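Local coordinates for protein SYE1 (Shewanella oneidensis, PDB 4AWT) that binds flavin mononucleotide and, as a member of the NADH:flavin oxidoreductase family, probably reduces C=C double bonds with NADH or NADPH as electron source, at residues A[4-9]-A[334-339]. The protein carries 1 engineered substitution. Residues are numbered along the deposited sequence; the frame is centred on the assembly and turned at random. Where two conformers were deposited one is given.
Sequences SLFQPI and RLRHGY
F6 and R336 make the close part of this contact: the two side chains cross at about a right angle, with the R336 methylenes laid over one face of the F6 ring. R336 CD sits over the middle of that face, 3.8 Å from the centroid of the F6 ring and only 7° off its normal, a CH-pi contact. Farther out along the ring, F6 CE2 comes to 3.6 Å from R336 CB, and F6 CZ is equally near R336 CB, so the ring also butts against the root of the side chain. R336 extends with CG opposite its backbone N (chi1 -167°), which carries the methylenes across the ring, then bends at chi3 and lifts the guanidinium away from the ring face. That group stands 77° from the ring plane with R336 CZ 6.0 Å from the F6 centroid, at most a weak cation-pi attraction; its stronger partner is E333, salt-bridged to NH2 one turn earlier in the helix. Deeper down, L5 CD2 meets L335 CD1 at 4.3 Å, a looser apolar touch, and both leucines also rest on helix 304-312. In the (beta/alpha)8 barrel of this flavoenzyme the contact brings the N-terminal loop, just ahead of strand 9-11, against helix 331-337, the second helix after the last barrel strand, 318-320; the side chain of L335 lies about 10 Å from the bound FMN. No hydrogen bond spans the two segments. Were F6 cut back to an alanine, the R336 methylenes would probably lose the ring face they lie on, and that arginine's outer chain could turn more freely. On the outer side R336 is exposed, whereas L5 is buried, packed also against I20 of the first barrel strand.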
ATOM      1  N   SER A   4       9.247 -16.933  16.239  1.00  6.43           N
ATOM      2  CA  SER A   4       9.872 -15.754  15.628  1.00  6.68           C
ATOM      3  C   SER A   4       8.874 -14.675  15.288  1.00  6.19           C
ATOM      4  O   SER A   4       9.192 -13.464  15.391  1.00  6.71           O
ATOM      5  CB  SER A   4      10.636 -16.161  14.388  1.00  7.10           C
ATOM      6  OG  SER A   4      11.722 -17.002  14.763  1.00  8.41           O
ATOM      7  N   LEU A   5       7.666 -15.057  14.887  1.00  6.38           N
ATOM      8  CA  LEU A   5       6.632 -14.075  14.553  1.00  6.29           C
ATOM      9  C   LEU A   5       6.342 -13.145  15.711  1.00  5.78           C
ATOM     10  O   LEU A   5       5.914 -12.017  15.515  1.00  6.45           O
ATOM     11  CB  LEU A   5       5.398 -14.841  14.070  1.00  7.08           C
ATOM     12  CG  LEU A   5       4.307 -13.988  13.415  1.00  7.41           C
ATOM     13  CD1 LEU A   5       4.793 -13.383  12.123  1.00  8.78           C
ATOM     14  CD2 LEU A   5       3.081 -14.871  13.179  1.00  9.44           C
ATOM     15  N   PHE A   6       6.522 -13.663  16.941  1.00  5.77           N
ATOM     16  CA  PHE A   6       6.219 -12.935  18.162  1.00  6.16           C
ATOM     17  C   PHE A   6       7.463 -12.358  18.827  1.00  6.18           C
ATOM     18  O   PHE A   6       7.388 -11.968  19.996  1.00  7.66           O
ATOM     19  CB  PHE A   6       5.364 -13.778  19.098  1.00  6.80           C
ATOM     20  CG  PHE A   6       3.956 -13.792  18.587  1.00  7.20           C
ATOM     21  CD1 PHE A   6       3.138 -12.691  18.847  1.00  9.70           C
ATOM     22  CD2 PHE A   6       3.461 -14.817  17.803  1.00  8.94           C
ATOM     23  CE1 PHE A   6       1.880 -12.662  18.276  1.00 12.29           C
ATOM     24  CE2 PHE A   6       2.201 -14.768  17.263  1.00 10.82           C
ATOM     25  CZ  PHE A   6       1.420 -13.666  17.512  1.00 12.87           C
ATOM     26  N   GLN A   7       8.534 -12.200  18.064  1.00  6.32           N
ATOM     27  CA  GLN A   7       9.695 -11.443  18.471  1.00  6.22           C
ATOM     28  C   GLN A   7       9.536  -9.988  18.048  1.00  6.11           C
ATOM     29  O   GLN A   7       9.019  -9.700  16.971  1.00  7.47           O
ATOM     30  CB  GLN A   7      10.942 -11.986  17.803  1.00  6.57           C
ATOM     31  CG  GLN A   7      11.314 -13.382  18.353  1.00  6.66           C
ATOM     32  CD  GLN A   7      11.929 -13.285  19.719  1.00  6.40           C
ATOM     33  OE1 GLN A   7      11.401 -13.926  20.721  1.00  8.36           O
ATOM     34  NE2 GLN A   7      12.944 -12.580  19.873  1.00  5.80           N
ATOM     35  N   PRO A   8       9.986  -9.045  18.866  1.00  6.21           N
ATOM     36  CA  PRO A   8       9.968  -7.635  18.474  0.70  6.62           C
ATOM     37  C   PRO A   8      10.962  -7.369  17.338  1.00  6.31           C
ATOM     38  O   PRO A   8      11.750  -8.249  16.938  1.00  7.13           O
ATOM     39  CB  PRO A   8      10.362  -6.920  19.746  0.70  7.45           C
ATOM     40  CG  PRO A   8      11.265  -7.897  20.435  0.70  8.01           C
ATOM     41  CD  PRO A   8      10.599  -9.244  20.196  0.70  7.36           C
ATOM     42  N   ILE A   9      10.911  -6.160  16.812  1.00  6.47           N
ATOM     43  CA  ILE A   9      11.822  -5.747  15.754  1.00  6.16           C
ATOM     44  C   ILE A   9      11.958  -4.233  15.787  1.00  6.31           C
ATOM     45  O   ILE A   9      10.994  -3.512  16.031  1.00  7.00           O
ATOM     46  CB  ILE A   9      11.326  -6.233  14.372  1.00  6.48           C
ATOM     47  CG1 ILE A   9      12.398  -5.956  13.316  1.00  7.54           C
ATOM     48  CG2 ILE A   9       9.978  -5.691  14.008  1.00  7.60           C
ATOM     49  CD1 ILE A   9      12.057  -6.648  11.967  1.00  9.52           C
ATOM     50  N   ARG A 334      -4.927 -14.700  17.984  1.00  6.23           N
ATOM     51  CA  ARG A 334      -5.415 -15.916  17.389  1.00  6.11           C
ATOM     52  C   ARG A 334      -4.292 -16.719  16.763  1.00  6.13           C
ATOM     53  O   ARG A 334      -4.240 -17.953  16.928  1.00  7.01           O
ATOM     54  CB  ARG A 334      -6.505 -15.645  16.348  1.00  6.13           C
ATOM     55  CG  ARG A 334      -7.710 -14.946  16.887  1.00  6.08           C
ATOM     56  CD  ARG A 334      -8.849 -14.960  15.901  1.00  6.42           C
ATOM     57  NE  ARG A 334      -9.902 -14.066  16.283  1.00  5.90           N
ATOM     58  CZ  ARG A 334     -11.210 -14.244  16.081  1.00  5.76           C
ATOM     59  NH1 ARG A 334     -11.706 -15.400  15.657  1.00  6.13           N
ATOM     60  NH2 ARG A 334     -12.015 -13.258  16.355  1.00  6.67           N
ATOM     61  N   LEU A 335      -3.390 -16.076  16.037  1.00  6.00           N
ATOM     62  CA  LEU A 335      -2.269 -16.779  15.447  1.00  6.23           C
ATOM     63  C   LEU A 335      -1.404 -17.410  16.533  1.00  6.54           C
ATOM     64  O   LEU A 335      -0.916 -18.529  16.369  1.00  7.57           O
ATOM     65  CB  LEU A 335      -1.408 -15.846  14.590  1.00  6.69           C
ATOM     66  CG  LEU A 335      -2.093 -15.249  13.354  1.00  7.02           C
ATOM     67  CD1 LEU A 335      -1.173 -14.214  12.733  1.00 10.28           C
ATOM     68  CD2 LEU A 335      -2.495 -16.337  12.372  1.00 10.67           C
ATOM     69  N   ARG A 336      -1.185 -16.700  17.625  1.00  6.47           N
ATOM     70  CA  ARG A 336      -0.313 -17.205  18.674  1.00  6.53           C
ATOM     71  C   ARG A 336      -0.895 -18.432  19.343  1.00  7.06           C
ATOM     72  O   ARG A 336      -0.148 -19.369  19.684  1.00  8.02           O
ATOM     73  CB  ARG A 336      -0.037 -16.100  19.686  1.00  6.79           C
ATOM     74  CG  ARG A 336       1.103 -16.445  20.646  1.00  6.94           C
ATOM     75  CD  ARG A 336       1.660 -15.249  21.346  1.00  8.61           C
ATOM     76  NE  ARG A 336       0.672 -14.598  22.215  1.00 10.50           N
ATOM     77  CZ  ARG A 336       0.336 -14.964  23.420  1.00 11.56           C
ATOM     78  NH1 ARG A 336       0.974 -15.934  23.995  1.00 10.83           N
ATOM     79  NH2 ARG A 336      -0.624 -14.326  24.036  1.00 16.35           N
ATOM     80  N   HIS A 337      -2.193 -18.439  19.574  1.00  7.46           N
ATOM     81  CA  HIS A 337      -2.868 -19.536  20.269  1.00  8.45           C
ATOM     82  C   HIS A 337      -3.407 -20.604  19.353  1.00  9.19           C
ATOM     83  O   HIS A 337      -3.870 -21.635  19.858  1.00 11.90           O
ATOM     84  CB  HIS A 337      -4.014 -19.003  21.113  1.00  9.26           C
ATOM     85  CG  HIS A 337      -3.580 -18.319  22.338  1.00 10.07           C
ATOM     86  ND1 HIS A 337      -3.439 -18.983  23.518  1.00 15.29           N
ATOM     87  CD2 HIS A 337      -3.279 -17.020  22.574  1.00 15.05           C
ATOM     88  CE1 HIS A 337      -3.068 -18.137  24.445  1.00 20.48           C
ATOM     89  NE2 HIS A 337      -2.929 -16.961  23.953  1.00 19.71           N
ATOM     90  N   GLY A 338      -3.421 -20.408  18.047  1.00  8.05           N
ATOM     91  CA  GLY A 338      -4.113 -21.285  17.142  1.00  8.81           C
ATOM     92  C   GLY A 338      -5.621 -21.262  17.310  1.00  8.50           C
ATOM     93  O   GLY A 338      -6.274 -22.252  17.066  1.00 10.98           O
ATOM     94  N   TYR A 339      -6.172 -20.118  17.675  1.00  7.61           N
ATOM     95  CA  TYR A 339      -7.610 -19.976  17.708  1.00  7.81           C
ATOM     96  C   TYR A 339      -8.113 -19.868  16.268  1.00  7.42           C
ATOM     97  O   TYR A 339      -7.458 -19.287  15.420  1.00  8.13           O
ATOM     98  CB  TYR A 339      -8.014 -18.706  18.446  1.00  8.19           C
ATOM     99  CG  TYR A 339      -7.664 -18.619  19.889  1.00  8.95           C
ATOM    100  CD1 TYR A 339      -7.671 -19.752  20.706  1.00  9.77           C
ATOM    101  CD2 TYR A 339      -7.364 -17.386  20.464  1.00  9.75           C
ATOM    102  CE1 TYR A 339      -7.361 -19.606  22.078  1.00 11.51           C
ATOM    103  CE2 TYR A 339      -7.064 -17.254  21.790  1.00 10.58           C
ATOM    104  CZ  TYR A 339      -7.056 -18.346  22.578  1.00 11.37           C
ATOM    105  OH  TYR A 339      -6.763 -18.285  23.932  1.00 16.29           O
TER